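Lin2891 protein (Listeria innocua, PDB 3DB0) is a putative pyridoxamine 5'-phosphate oxidase, probably an FMN-dependent oxidoreductase built round a closed antiparallel barrel. Local coordinates at residues Ala12-His17 against Leu42-Pro47; Thr36-Gly41 against Glu94-Asn99; Pro53-Val58 against Ala84-Asp89; Val64-Gly69 against Ile116-Glu121. All coordinates share one frame; numbering follows the deposited sequence. Where two conformers were deposited one is given.

Interaction 1: residues Ala12-His17 against Leu42-Pro47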
loop_
_atom_site.group_PDB
_atom_site.type_symbol
_atom_site.label_atom_id
_atom_site.label_comp_id
_atom_site.label_asym_id
_atom_site.label_seq_id
_atom_site.Cartn_x
_atom_site.Cartn_y
_atom_site.Cartn_z
ATOM N N ALA B 12 -4.817 15.027 -3.141
ATOM C CA ALA B 12 -3.531 14.671 -2.535
ATOM C C ALA B 12 -3.737 13.439 -1.651
ATOM O O ALA B 12 -2.962 12.475 -1.694
ATOM C CB ALA B 12 -2.943 15.876 -1.719
ATOM N N ILE B 13 -4.841 13.430 -0.907
ATOM C CA ILE B 13 -5.101 12.323 -0.002
ATOM C C ILE B 13 -5.395 11.039 -0.849
ATOM O O ILE B 13 -4.899 9.940 -0.544
ATOM C CB ILE B 13 -6.252 12.631 0.948
ATOM C CG1 ILE B 13 -5.913 13.764 1.938
ATOM C CG2 ILE B 13 -6.607 11.372 1.722
ATOM C CD1 ILE B 13 -7.087 14.217 2.801
ATOM N N LEU B 14 -6.154 11.213 -1.935
ATOM C CA LEU B 14 -6.463 10.090 -2.842
ATOM C C LEU B 14 -5.202 9.606 -3.560
ATOM O O LEU B 14 -5.073 8.433 -3.841
ATOM C CB LEU B 14 -7.520 10.469 -3.911
ATOM C CG LEU B 14 -8.936 10.762 -3.395
ATOM C CD1 LEU B 14 -9.889 11.210 -4.494
ATOM C CD2 LEU B 14 -9.475 9.501 -2.617
ATOM N N GLU B 15 -4.271 10.506 -3.855
ATOM C CA GLU B 15 -3.094 10.091 -4.596
ATOM C C GLU B 15 -2.168 9.262 -3.744
ATOM O O GLU B 15 -1.477 8.369 -4.245
ATOM C CB GLU B 15 -2.360 11.308 -5.186
ATOM C CG GLU B 15 -3.238 12.111 -6.131
ATOM C CD GLU B 15 -2.629 13.406 -6.562
ATOM O OE1 GLU B 15 -1.694 13.871 -5.875
ATOM O OE2 GLU B 15 -3.116 13.983 -7.564
ATOM N N GLN B 16 -2.225 9.510 -2.443
ATOM C CA GLN B 16 -1.344 8.865 -1.499
ATOM C C GLN B 16 -1.920 7.671 -0.814
ATOM O O GLN B 16 -1.232 7.027 -0.056
ATOM C CB GLN B 16 -0.901 9.903 -0.491
ATOM C CG GLN B 16 -0.180 11.042 -1.196
ATOM C CD GLN B 16 -0.314 12.359 -0.474
ATOM O OE1 GLN B 16 -0.681 12.392 0.701
ATOM N NE2 GLN B 16 -0.053 13.462 -1.183
ATOM N N HIS B 17 -3.185 7.346 -1.088
ATOM C CA HIS B 17 -3.817 6.184 -0.444
ATOM C C HIS B 17 -4.657 5.366 -1.421
ATOM O O HIS B 17 -5.483 5.889 -2.141
ATOM C CB HIS B 17 -4.720 6.606 0.727
ATOM C CG HIS B 17 -4.009 7.394 1.765
ATOM N ND1 HIS B 17 -3.795 8.751 1.653
ATOM C CD2 HIS B 17 -3.413 7.011 2.911
ATOM C CE1 HIS B 17 -3.111 9.169 2.700
ATOM N NE2 HIS B 17 -2.861 8.133 3.475
ATOM N N LEU B 42 -12.044 12.776 -8.836
ATOM C CA LEU B 42 -12.742 12.466 -7.584
ATOM C C LEU B 42 -13.637 11.220 -7.708
ATOM O O LEU B 42 -14.306 10.813 -6.734
ATOM C CB LEU B 42 -13.535 13.659 -7.063
ATOM C CG LEU B 42 -12.780 14.971 -6.805
ATOM C CD1 LEU B 42 -13.740 15.904 -6.119
ATOM C CD2 LEU B 42 -11.516 14.785 -5.990
ATOM N N THR B 43 -13.616 10.588 -8.877
ATOM C CA THR B 43 -14.334 9.294 -9.049
ATOM C C THR B 43 -13.488 8.108 -8.535
ATOM O O THR B 43 -12.315 7.964 -8.862
ATOM C CB THR B 43 -14.808 9.069 -10.492
ATOM O OG1 THR B 43 -15.800 10.054 -10.814
ATOM C CG2 THR B 43 -15.455 7.687 -10.676
ATOM N N LEU B 44 -14.099 7.272 -7.708
ATOM C CA LEU B 44 -13.422 6.108 -7.167
ATOM C C LEU B 44 -13.885 4.817 -7.854
ATOM O O LEU B 44 -15.014 4.716 -8.388
ATOM C CB LEU B 44 -13.655 5.983 -5.675
ATOM C CG LEU B 44 -13.170 7.070 -4.710
ATOM C CD1 LEU B 44 -13.377 6.586 -3.294
ATOM C CD2 LEU B 44 -11.748 7.454 -4.858
ATOM N N TYR B 45 -12.965 3.867 -7.908
ATOM C CA TYR B 45 -13.208 2.559 -8.527
ATOM C C TYR B 45 -12.622 1.527 -7.586
ATOM O O TYR B 45 -11.565 1.714 -6.982
ATOM C CB TYR B 45 -12.554 2.427 -9.914
ATOM C CG TYR B 45 -13.084 3.375 -10.976
ATOM C CD1 TYR B 45 -14.278 3.115 -11.645
ATOM C CD2 TYR B 45 -12.361 4.469 -11.361
ATOM C CE1 TYR B 45 -14.763 3.974 -12.632
ATOM C CE2 TYR B 45 -12.822 5.329 -12.348
ATOM C CZ TYR B 45 -14.025 5.080 -12.972
ATOM O OH TYR B 45 -14.499 5.944 -13.904
ATOM N N THR B 46 -13.379 0.475 -7.341
ATOM C CA THR B 46 -12.850 -0.595 -6.546
ATOM C C THR B 46 -13.256 -1.948 -7.223
ATOM O O THR B 46 -14.429 -2.127 -7.660
ATOM C CB THR B 46 -13.312 -0.465 -5.054
ATOM O OG1 THR B 46 -12.616 -1.413 -4.264
ATOM C CG2 THR B 46 -14.803 -0.689 -4.914
ATOM N N PRO B 47 -12.302 -2.903 -7.279
ATOM C CA PRO B 47 -12.524 -4.221 -7.877
ATOM C C PRO B 47 -13.441 -5.100 -7.093
ATOM O O PRO B 47 -13.549 -4.999 -5.872
ATOM C CB PRO B 47 -11.109 -4.833 -7.980
ATOM C CG PRO B 47 -10.274 -4.040 -7.069
ATOM C CD PRO B 47 -10.947 -2.755 -6.730
#
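Leu14 reaches out from helix 6-16 and sets its two methyls against two different leucines of the segment 42-47. Its CB already heads toward the strand, and with CG anti to the carbonyl carbon (chi1 -67°) the fork opens over Leu42 and Leu44 together. CD2 makes the tighter touch, 3.8 Å from CD2 of Leu44, the two side chains meeting at a slant. CD1 takes the other direction and lies 4.2 Å from CD2 of Leu42, a residue of the turn just before the strand. The CB of neither strand leucine aims directly at the helix; in both, the methyl end bends in to make the contact. Leu42 also reaches Glu7, Ile10 and Leu11 of the same helix, while Leu44 looks into the barrel, against Phe37 and Ile80.

The helix end is tied down by His17. Its ND1 donates to Ile13 O at 2.7 Å, along a lone pair in the carbonyl plane, and the acceptor lies almost exactly in the imidazole plane. The other nitrogen, NE2, is hydrogen-bonded to Asp71 OD2, so both edges of the ring are used and its rotation is fixed. Leu14 also packs on Leu78. This is an amphipathic N-terminal helix laid by its apolar side on an antiparallel barrel, here the one expected of the pyridoxamine 5'-phosphate oxidase family.

Interaction 2: residues Thr36-Gly41 against Glu94-Asn99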
loop_
_atom_site.group_PDB
_atom_site.type_symbol
_atom_site.label_atom_id
_atom_site.label_comp_id
_atom_site.label_asym_id
_atom_site.label_seq_id
_atom_site.Cartn_x
_atom_site.Cartn_y
_atom_site.Cartn_z
ATOM N N THR B 36 -9.091 -1.916 -1.878
ATOM C CA THR B 36 -8.287 -1.076 -2.767
ATOM C C THR B 36 -9.211 -0.225 -3.600
ATOM O O THR B 36 -10.247 -0.708 -4.130
ATOM C CB THR B 36 -7.360 -1.930 -3.655
ATOM O OG1 THR B 36 -6.551 -2.697 -2.789
ATOM C CG2 THR B 36 -6.425 -1.081 -4.586
ATOM N N PHE B 37 -8.841 1.055 -3.614
ATOM C CA PHE B 37 -9.469 2.089 -4.396
ATOM C C PHE B 37 -8.498 2.734 -5.370
ATOM O O PHE B 37 -7.453 3.230 -4.961
ATOM C CB PHE B 37 -10.021 3.187 -3.494
ATOM C CG PHE B 37 -11.172 2.730 -2.624
ATOM C CD1 PHE B 37 -12.492 2.758 -3.101
ATOM C CD2 PHE B 37 -10.944 2.187 -1.391
ATOM C CE1 PHE B 37 -13.544 2.325 -2.317
ATOM C CE2 PHE B 37 -12.003 1.719 -0.613
ATOM C CZ PHE B 37 -13.295 1.788 -1.082
ATOM N N LEU B 38 -8.883 2.751 -6.648
ATOM C CA LEU B 38 -8.216 3.570 -7.667
ATOM C C LEU B 38 -9.095 4.819 -7.820
ATOM O O LEU B 38 -10.277 4.839 -7.414
ATOM C CB LEU B 38 -8.129 2.814 -9.020
ATOM C CG LEU B 38 -7.392 1.468 -8.866
ATOM C CD1 LEU B 38 -7.066 0.754 -10.160
ATOM C CD2 LEU B 38 -6.098 1.731 -8.183
ATOM N N HIS B 39 -8.562 5.894 -8.379
ATOM C CA HIS B 39 -9.399 7.050 -8.655
ATOM C C HIS B 39 -8.985 7.688 -9.967
ATOM O O HIS B 39 -7.898 7.511 -10.478
ATOM C CB HIS B 39 -9.277 8.087 -7.539
ATOM C CG HIS B 39 -7.943 8.738 -7.522
ATOM N ND1 HIS B 39 -7.733 10.007 -8.018
ATOM C CD2 HIS B 39 -6.721 8.233 -7.230
ATOM C CE1 HIS B 39 -6.444 10.281 -7.958
ATOM N NE2 HIS B 39 -5.811 9.220 -7.486
ATOM N N ASP B 40 -9.937 8.389 -10.505
ATOM C CA ASP B 40 -9.827 9.160 -11.694
ATOM C C ASP B 40 -10.472 10.457 -11.288
ATOM O O ASP B 40 -11.714 10.611 -11.270
ATOM C CB ASP B 40 -10.615 8.549 -12.843
ATOM C CG ASP B 40 -10.614 9.470 -14.079
ATOM O OD1 ASP B 40 -9.609 10.154 -14.258
ATOM O OD2 ASP B 40 -11.602 9.533 -14.827
ATOM N N GLY B 41 -9.653 11.416 -10.930
ATOM C CA GLY B 41 -10.236 12.643 -10.422
ATOM C C GLY B 41 -10.860 12.246 -9.105
ATOM O O GLY B 41 -10.292 11.438 -8.356
ATOM N N GLU B 94 -11.211 -3.017 -18.210
ATOM C CA GLU B 94 -9.951 -3.669 -18.661
ATOM C C GLU B 94 -8.752 -2.908 -18.168
ATOM O O GLU B 94 -7.741 -3.489 -17.761
ATOM C CB GLU B 94 -9.885 -3.755 -20.186
ATOM C CG GLU B 94 -8.543 -4.325 -20.741
ATOM C CD GLU B 94 -8.301 -5.759 -20.331
ATOM O OE1 GLU B 94 -9.300 -6.451 -20.105
ATOM O OE2 GLU B 94 -7.125 -6.199 -20.224
ATOM N N ARG B 95 -8.871 -1.591 -18.178
ATOM C CA ARG B 95 -7.813 -0.763 -17.660
ATOM C C ARG B 95 -7.576 -1.004 -16.152
ATOM O O ARG B 95 -6.467 -1.139 -15.725
ATOM C CB ARG B 95 -8.121 0.703 -17.932
ATOM C CG ARG B 95 -7.049 1.633 -17.420
ATOM C CD ARG B 95 -5.693 1.233 -17.943
ATOM N NE ARG B 95 -5.569 1.360 -19.403
ATOM C CZ ARG B 95 -5.229 2.496 -20.015
ATOM N NH1 ARG B 95 -4.983 3.595 -19.301
ATOM N NH2 ARG B 95 -5.143 2.541 -21.327
ATOM N N ILE B 96 -8.635 -0.978 -15.359
ATOM C CA ILE B 96 -8.574 -1.243 -13.958
ATOM C C ILE B 96 -8.007 -2.674 -13.743
ATOM O O ILE B 96 -7.167 -2.891 -12.872
ATOM C CB ILE B 96 -9.943 -1.114 -13.307
ATOM C CG1 ILE B 96 -10.500 0.355 -13.356
ATOM C CG2 ILE B 96 -9.935 -1.688 -11.888
ATOM C CD1 ILE B 96 -9.627 1.347 -12.720
ATOM N N TRP B 97 -8.476 -3.645 -14.535
ATOM C CA TRP B 97 -8.003 -5.025 -14.432
ATOM C C TRP B 97 -6.484 -5.078 -14.592
ATOM O O TRP B 97 -5.763 -5.711 -13.814
ATOM C CB TRP B 97 -8.741 -5.950 -15.443
ATOM C CG TRP B 97 -8.149 -7.329 -15.582
ATOM C CD1 TRP B 97 -7.511 -7.841 -16.690
ATOM C CD2 TRP B 97 -8.071 -8.371 -14.571
ATOM N NE1 TRP B 97 -7.084 -9.125 -16.440
ATOM C CE2 TRP B 97 -7.398 -9.467 -15.148
ATOM C CE3 TRP B 97 -8.520 -8.489 -13.260
ATOM C CZ2 TRP B 97 -7.174 -10.651 -14.452
ATOM C CZ3 TRP B 97 -8.262 -9.675 -12.571
ATOM C CH2 TRP B 97 -7.603 -10.716 -13.159
ATOM N N GLU B 98 -5.991 -4.382 -15.602
ATOM C CA GLU B 98 -4.576 -4.358 -15.922
ATOM C C GLU B 98 -3.772 -3.659 -14.838
ATOM O O GLU B 98 -2.637 -4.035 -14.551
ATOM C CB GLU B 98 -4.356 -3.694 -17.305
ATOM C CG GLU B 98 -4.791 -4.585 -18.430
ATOM C CD GLU B 98 -4.780 -3.926 -19.787
ATOM O OE1 GLU B 98 -4.216 -2.821 -19.922
ATOM O OE2 GLU B 98 -5.383 -4.506 -20.700
ATOM N N ASN B 99 -4.354 -2.646 -14.218
ATOM C CA ASN B 99 -3.652 -1.952 -13.140
ATOM C C ASN B 99 -3.586 -2.838 -11.888
ATOM O O ASN B 99 -2.540 -3.004 -11.273
ATOM C CB ASN B 99 -4.308 -0.622 -12.824
ATOM C CG ASN B 99 -3.611 0.106 -11.709
ATOM O OD1 ASN B 99 -3.360 -0.455 -10.632
ATOM N ND2 ASN B 99 -3.300 1.366 -11.947
#
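On the flank of the barrel, helix 90-100 packs over strand 29-40 through Leu38, whose CD1 methyl slots between Ile96 and Asn99, one helical turn apart. CD1 of Leu38 lies 3.7 Å from CD1 of Ile96, and the same methyl stands 4.1 Å from Ile96 CG2. The leucine and the isoleucine run antiparallel alongside one another, overlapping at their ends. Ile96 manages this with CG1 anti to its carbonyl carbon (chi1 -65°) and CD1 folded round (chi2 -58°), so that both CD1 and CG2 border the leucine methyl. Leu38 CD1 also sits over the flat face of the Asn99 amide, 3.8 Å from Asn99 CG, in the one of two modelled conformers described here.

The helix belongs to the excursion that joins the neighbouring antiparallel strands 77-86 and 113-126, and Ile96 also rests on Phe113 and Val115 of the second. Trp97 turns away from strand 29-40, its NE1 bonded to Glu108 O. On the strand, the CB of His39 points away from the helix, and its side chain packs on Leu14 and Glu15; its ND1 donates to Gly41 O at 3.0 Å, on a lone pair in the carbonyl plane. The main chain of Leu38 is hydrogen-bonded to Tyr45 of the next strand.

Interaction 3: residues Pro53-Val58 against Ala84-Asp89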
loop_
_atom_site.group_PDB
_atom_site.type_symbol
_atom_site.label_atom_id
_atom_site.label_comp_id
_atom_site.label_asym_id
_atom_site.label_seq_id
_atom_site.Cartn_x
_atom_site.Cartn_y
_atom_site.Cartn_z
ATOM N N PRO B 53 -20.704 -10.648 -2.133
ATOM C CA PRO B 53 -21.712 -9.920 -1.384
ATOM C C PRO B 53 -21.639 -8.390 -1.597
ATOM O O PRO B 53 -22.675 -7.783 -1.751
ATOM C CB PRO B 53 -21.410 -10.287 0.072
ATOM C CG PRO B 53 -20.814 -11.663 -0.012
ATOM C CD PRO B 53 -20.115 -11.753 -1.343
ATOM N N LYS B 54 -20.460 -7.785 -1.632
ATOM C CA LYS B 54 -20.403 -6.326 -1.771
ATOM C C LYS B 54 -20.958 -5.872 -3.108
ATOM O O LYS B 54 -21.570 -4.828 -3.205
ATOM C CB LYS B 54 -19.015 -5.749 -1.539
ATOM C CG LYS B 54 -17.969 -6.150 -2.554
ATOM C CD LYS B 54 -16.633 -5.507 -2.224
ATOM C CE LYS B 54 -15.588 -5.935 -3.225
ATOM N NZ LYS B 54 -14.190 -5.842 -2.713
ATOM N N THR B 55 -20.811 -6.702 -4.137
ATOM C CA THR B 55 -21.378 -6.402 -5.425
ATOM C C THR B 55 -22.897 -6.430 -5.398
ATOM O O THR B 55 -23.542 -5.560 -5.974
ATOM C CB THR B 55 -20.927 -7.423 -6.487
ATOM O OG1 THR B 55 -19.502 -7.372 -6.580
ATOM C CG2 THR B 55 -21.602 -7.128 -7.840
ATOM N N GLU B 56 -23.474 -7.451 -4.768
ATOM C CA GLU B 56 -24.928 -7.537 -4.641
ATOM C C GLU B 56 -25.488 -6.443 -3.741
ATOM O O GLU B 56 -26.610 -5.950 -3.950
ATOM C CB GLU B 56 -25.384 -8.932 -4.168
ATOM C CG GLU B 56 -26.915 -9.106 -4.143
ATOM C CD GLU B 56 -27.563 -8.976 -5.517
ATOM O OE1 GLU B 56 -26.855 -9.121 -6.530
ATOM O OE2 GLU B 56 -28.785 -8.735 -5.570
ATOM N N GLU B 57 -24.730 -6.067 -2.717
ATOM C CA GLU B 57 -25.175 -5.004 -1.844
ATOM C C GLU B 57 -25.384 -3.708 -2.637
ATOM O O GLU B 57 -26.428 -3.044 -2.530
ATOM C CB GLU B 57 -24.190 -4.800 -0.697
ATOM C CG GLU B 57 -24.302 -5.890 0.334
ATOM C CD GLU B 57 -23.053 -6.026 1.179
ATOM O OE1 GLU B 57 -22.295 -5.074 1.211
ATOM O OE2 GLU B 57 -22.805 -7.098 1.778
ATOM N N VAL B 58 -24.364 -3.362 -3.425
ATOM C CA VAL B 58 -24.364 -2.163 -4.298
ATOM C C VAL B 58 -25.496 -2.168 -5.352
ATOM O O VAL B 58 -26.094 -1.125 -5.622
ATOM C CB VAL B 58 -22.957 -2.005 -4.956
ATOM C CG1 VAL B 58 -23.001 -1.132 -6.154
ATOM C CG2 VAL B 58 -21.976 -1.459 -3.879
ATOM N N ALA B 84 -22.813 4.239 -5.688
ATOM C CA ALA B 84 -22.051 3.157 -6.281
ATOM C C ALA B 84 -22.889 2.420 -7.302
ATOM O O ALA B 84 -24.110 2.263 -7.148
ATOM C CB ALA B 84 -21.445 2.191 -5.163
ATOM N N SER B 85 -22.180 2.016 -8.354
ATOM C CA SER B 85 -22.715 1.290 -9.507
ATOM C C SER B 85 -21.650 0.426 -10.117
ATOM O O SER B 85 -20.458 0.559 -9.832
ATOM C CB SER B 85 -23.320 2.263 -10.537
ATOM O OG SER B 85 -22.326 3.045 -11.148
ATOM N N LEU B 86 -22.083 -0.527 -10.921
ATOM C CA LEU B 86 -21.150 -1.407 -11.592
ATOM C C LEU B 86 -20.787 -0.738 -12.913
ATOM O O LEU B 86 -21.672 -0.344 -13.700
ATOM C CB LEU B 86 -21.753 -2.809 -11.776
ATOM C CG LEU B 86 -22.143 -3.508 -10.438
ATOM C CD1 LEU B 86 -22.643 -4.943 -10.641
ATOM C CD2 LEU B 86 -20.939 -3.470 -9.496
ATOM N N GLU B 87 -19.482 -0.578 -13.116
ATOM C CA GLU B 87 -18.921 0.044 -14.316
ATOM C C GLU B 87 -19.249 -0.806 -15.502
ATOM O O GLU B 87 -18.981 -1.992 -15.500
ATOM C CB GLU B 87 -17.396 0.188 -14.207
ATOM C CG GLU B 87 -16.758 0.828 -15.432
ATOM C CD GLU B 87 -17.342 2.170 -15.740
ATOM O OE1 GLU B 87 -17.312 3.029 -14.844
ATOM O OE2 GLU B 87 -17.836 2.387 -16.875
ATOM N N GLU B 88 -19.793 -0.172 -16.526
ATOM C CA GLU B 88 -20.243 -0.877 -17.742
ATOM C C GLU B 88 -19.346 -0.654 -18.927
ATOM O O GLU B 88 -19.459 -1.342 -19.929
ATOM C CB GLU B 88 -21.697 -0.465 -18.087
ATOM C CG GLU B 88 -22.757 -0.957 -17.054
ATOM C CD GLU B 88 -24.179 -0.473 -17.354
ATOM O OE1 GLU B 88 -24.438 0.102 -18.429
ATOM O OE2 GLU B 88 -25.053 -0.660 -16.491
ATOM N N ASP B 89 -18.444 0.308 -18.817
ATOM C CA ASP B 89 -17.509 0.608 -19.922
ATOM C C ASP B 89 -16.374 -0.403 -19.847
ATOM O O ASP B 89 -15.623 -0.461 -18.884
ATOM C CB ASP B 89 -16.985 2.055 -19.831
ATOM C CG ASP B 89 -16.051 2.448 -20.972
ATOM O OD1 ASP B 89 -15.031 1.771 -21.281
ATOM O OD2 ASP B 89 -16.271 3.532 -21.507
HETATM O O HOH W 1 -25.961 0.550 -7.764
#
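Val58 and Thr55, one turn apart on helix 53-60, meet Ala84 and Leu86, two residues apart on strand 77-86. The valine straddles the alanine: its CG1 is 3.8 Å and its CG2 3.9 Å from Ala84 CB, and CG1 also rests against the Ala84 carbonyl. Thr55 offers only its methyl, CG2 lying 3.7 Å from Leu86 CD1 and 4.1 Å from Leu86 CD2, the two side chains crossing nearly at right angles. A chi1 of -60° puts CG2 anti to the threonine's backbone nitrogen and leaves OG1 pointing elsewhere, to hydrogen bonds with Ser48 OG and Gly49 O. The side chain is thus split between an apolar and a polar task.

Beside the valine, one water donates to Val58 O at 2.7 Å and to Ala84 O at 2.6 Å, stitching the main chains of helix and strand together. Here a helix lies across a barrel strand, their directions 112° apart and their local axes 8.6 Å at closest approach. Beneath the contact Ala84 and Leu86 both sit on Ile116 of strand 113-126.

Further out, Glu57 forms a salt bridge with Arg33, and Lys54 NZ bonds to Asp103 O of a neighbouring subunit. Past the strand, Glu87 OE2 accepts the N-H of Asp89 on its anti lone pair at 2.9 Å from Asp89 N, with an N-H...O angle of 154°; Asp89, in turn, is the N-cap of helix 90-100, its OD1 accepting from Ile92 N.

Interaction 4: residues Val64-Gly69 against Ile116-Glu121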
loop_
_atom_site.group_PDB
_atom_site.type_symbol
_atom_site.label_atom_id
_atom_site.label_comp_id
_atom_site.label_asym_id
_atom_site.label_seq_id
_atom_site.Cartn_x
_atom_site.Cartn_y
_atom_site.Cartn_z
ATOM N N VAL B 64 -23.223 4.398 -0.507
ATOM C CA VAL B 64 -21.993 3.947 0.145
ATOM C C VAL B 64 -21.296 5.099 0.818
ATOM O O VAL B 64 -21.498 6.258 0.464
ATOM C CB VAL B 64 -21.050 3.218 -0.818
ATOM C CG1 VAL B 64 -21.743 1.943 -1.397
ATOM C CG2 VAL B 64 -20.582 4.135 -1.969
ATOM N N CYS B 65 -20.536 4.759 1.845
ATOM C CA CYS B 65 -19.710 5.706 2.518
ATOM C C CYS B 65 -18.260 5.178 2.477
ATOM O O CYS B 65 -18.016 4.042 2.893
ATOM C CB CYS B 65 -20.170 5.854 3.975
ATOM S SG CYS B 65 -19.126 7.077 4.902
ATOM N N VAL B 66 -17.305 5.990 2.002
ATOM C CA VAL B 66 -15.865 5.597 2.015
ATOM C C VAL B 66 -15.032 6.477 2.960
ATOM O O VAL B 66 -15.189 7.687 2.989
ATOM C CB VAL B 66 -15.241 5.670 0.604
ATOM C CG1 VAL B 66 -13.750 5.212 0.614
ATOM C CG2 VAL B 66 -16.050 4.810 -0.350
ATOM N N LEU B 67 -14.211 5.825 3.759
ATOM C CA LEU B 67 -13.244 6.477 4.604
ATOM C C LEU B 67 -11.898 6.075 4.027
ATOM O O LEU B 67 -11.616 4.885 3.801
ATOM C CB LEU B 67 -13.305 6.035 6.065
ATOM C CG LEU B 67 -14.564 6.397 6.873
ATOM C CD1 LEU B 67 -14.383 5.925 8.312
ATOM C CD2 LEU B 67 -14.680 7.856 6.842
ATOM N N ILE B 68 -11.094 7.094 3.775
ATOM C CA ILE B 68 -9.790 6.907 3.178
ATOM C C ILE B 68 -8.835 7.969 3.606
ATOM O O ILE B 68 -9.167 9.141 3.697
ATOM C CB ILE B 68 -9.863 6.767 1.591
ATOM C CG1 ILE B 68 -8.459 6.522 0.953
ATOM C CG2 ILE B 68 -10.489 7.998 0.928
ATOM C CD1 ILE B 68 -8.542 5.761 -0.345
ATOM N N GLY B 69 -7.622 7.527 3.959
ATOM C CA GLY B 69 -6.537 8.445 4.266
ATOM C C GLY B 69 -6.052 8.488 5.704
ATOM O O GLY B 69 -5.070 9.137 5.993
ATOM N N ILE B 116 -16.650 -1.661 -9.252
ATOM C CA ILE B 116 -17.545 -0.764 -8.555
ATOM C C ILE B 116 -17.045 0.654 -8.712
ATOM O O ILE B 116 -15.934 1.034 -8.290
ATOM C CB ILE B 116 -17.734 -1.125 -7.078
ATOM C CG1 ILE B 116 -18.257 -2.563 -6.997
ATOM C CG2 ILE B 116 -18.719 -0.104 -6.414
ATOM C CD1 ILE B 116 -18.197 -3.246 -5.614
ATOM N N LYS B 117 -17.900 1.443 -9.357
ATOM C CA LYS B 117 -17.640 2.857 -9.601
ATOM C C LYS B 117 -18.329 3.613 -8.518
ATOM O O LYS B 117 -19.485 3.325 -8.198
ATOM C CB LYS B 117 -18.215 3.292 -10.952
ATOM C CG LYS B 117 -18.052 4.797 -11.266
ATOM C CD LYS B 117 -18.916 5.234 -12.489
ATOM C CE LYS B 117 -18.493 6.581 -12.936
ATOM N NZ LYS B 117 -19.265 7.095 -14.117
ATOM N N ILE B 118 -17.627 4.557 -7.916
ATOM C CA ILE B 118 -18.256 5.382 -6.885
ATOM C C ILE B 118 -18.181 6.843 -7.254
ATOM O O ILE B 118 -17.085 7.437 -7.331
ATOM C CB ILE B 118 -17.650 5.145 -5.481
ATOM C CG1 ILE B 118 -17.814 3.670 -5.085
ATOM C CG2 ILE B 118 -18.263 6.108 -4.452
ATOM C CD1 ILE B 118 -16.839 3.200 -4.081
ATOM N N VAL B 119 -19.368 7.427 -7.423
ATOM C CA VAL B 119 -19.533 8.848 -7.728
ATOM C C VAL B 119 -19.801 9.615 -6.434
ATOM O O VAL B 119 -20.818 9.448 -5.781
ATOM C CB VAL B 119 -20.647 9.104 -8.831
ATOM C CG1 VAL B 119 -20.906 10.617 -9.057
ATOM C CG2 VAL B 119 -20.241 8.455 -10.125
ATOM N N PRO B 120 -18.877 10.474 -6.024
ATOM C CA PRO B 120 -19.087 11.176 -4.755
ATOM C C PRO B 120 -20.177 12.213 -4.775
ATOM O O PRO B 120 -20.303 12.930 -5.747
ATOM C CB PRO B 120 -17.759 11.915 -4.564
ATOM C CG PRO B 120 -16.778 11.168 -5.425
ATOM C CD PRO B 120 -17.575 10.821 -6.614
ATOM N N GLU B 121 -20.939 12.312 -3.690
ATOM C CA GLU B 121 -22.016 13.303 -3.608
ATOM C C GLU B 121 -21.603 14.357 -2.593
ATOM O O GLU B 121 -21.916 15.552 -2.706
ATOM C CB GLU B 121 -23.361 12.641 -3.240
ATOM C CG GLU B 121 -23.860 11.692 -4.316
ATOM C CD GLU B 121 -24.191 12.427 -5.636
ATOM O OE1 GLU B 121 -24.474 13.648 -5.599
ATOM O OE2 GLU B 121 -24.211 11.766 -6.685
#
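Val64 and Ile118 face each other across the barrel interior with their CA atoms 8.1 Å apart, on strands that do not pair: strand 77-86 lies between 63-68 and 113-126 in the sheet, and only side chains bridge the gap. On the first strand the alternation is plain, Val64 and Val66 pointing inward to Ile118 while Cys65 points away.

Ile118 uses both of its branches. CG2 meets Val64 CG2 at 3.9 Å, with CG1 a little farther from the same methyl at 4.2 Å, and the terminal CD1 reaches Val66 CG2 at 4.1 Å. With CG1 anti to the carbonyl carbon (chi1 -59°) and the chain nearly extended beyond it (chi2 156°), CD1 is carried over to the second valine. Both valines approach at a slant. Val64 touches with CG2, the methyl held in the crowded position between its backbone nitrogen and carbonyl carbon.

Leu22 of strand 19-26 packs on all three residues. Backbone bonds from Cys65 to Thr23 and from Leu67 to Val21 join strand 63-68 to strand 19-26 and close the barrel, while Val64 and Val66 pair with Gly82 and Ile80. The outward faces of Cys65 and Leu67 meet Ala32 and Tyr34 of a neighbouring subunit.

All the atoms meeting here are carbons of branched aliphatic side chains, so the contact rests on shape and burial, and direction is supplied by the backbone ladders around it.

Interaction 4 lies deepest, inside the barrel; interactions 1 and 3 are buried too but bring helices against its strands, and interaction 2, only partly buried, holds a third helix on the flank. The sheet ties them together: strand 43-49 of interaction 1 pairs with strand 29-40 of interaction 2 and with strand 113-126 of interaction 4, which also pairs with strand 77-86 of interaction 3. Phe37, from segment 36-41, touches Val66 and Ile118, while its neighbour Leu38 faces the helix. Chemistry follows place: interactions 1 and 4 join purely aliphatic groups, interaction 2 admits an amide, and interaction 3 adds a bridging water.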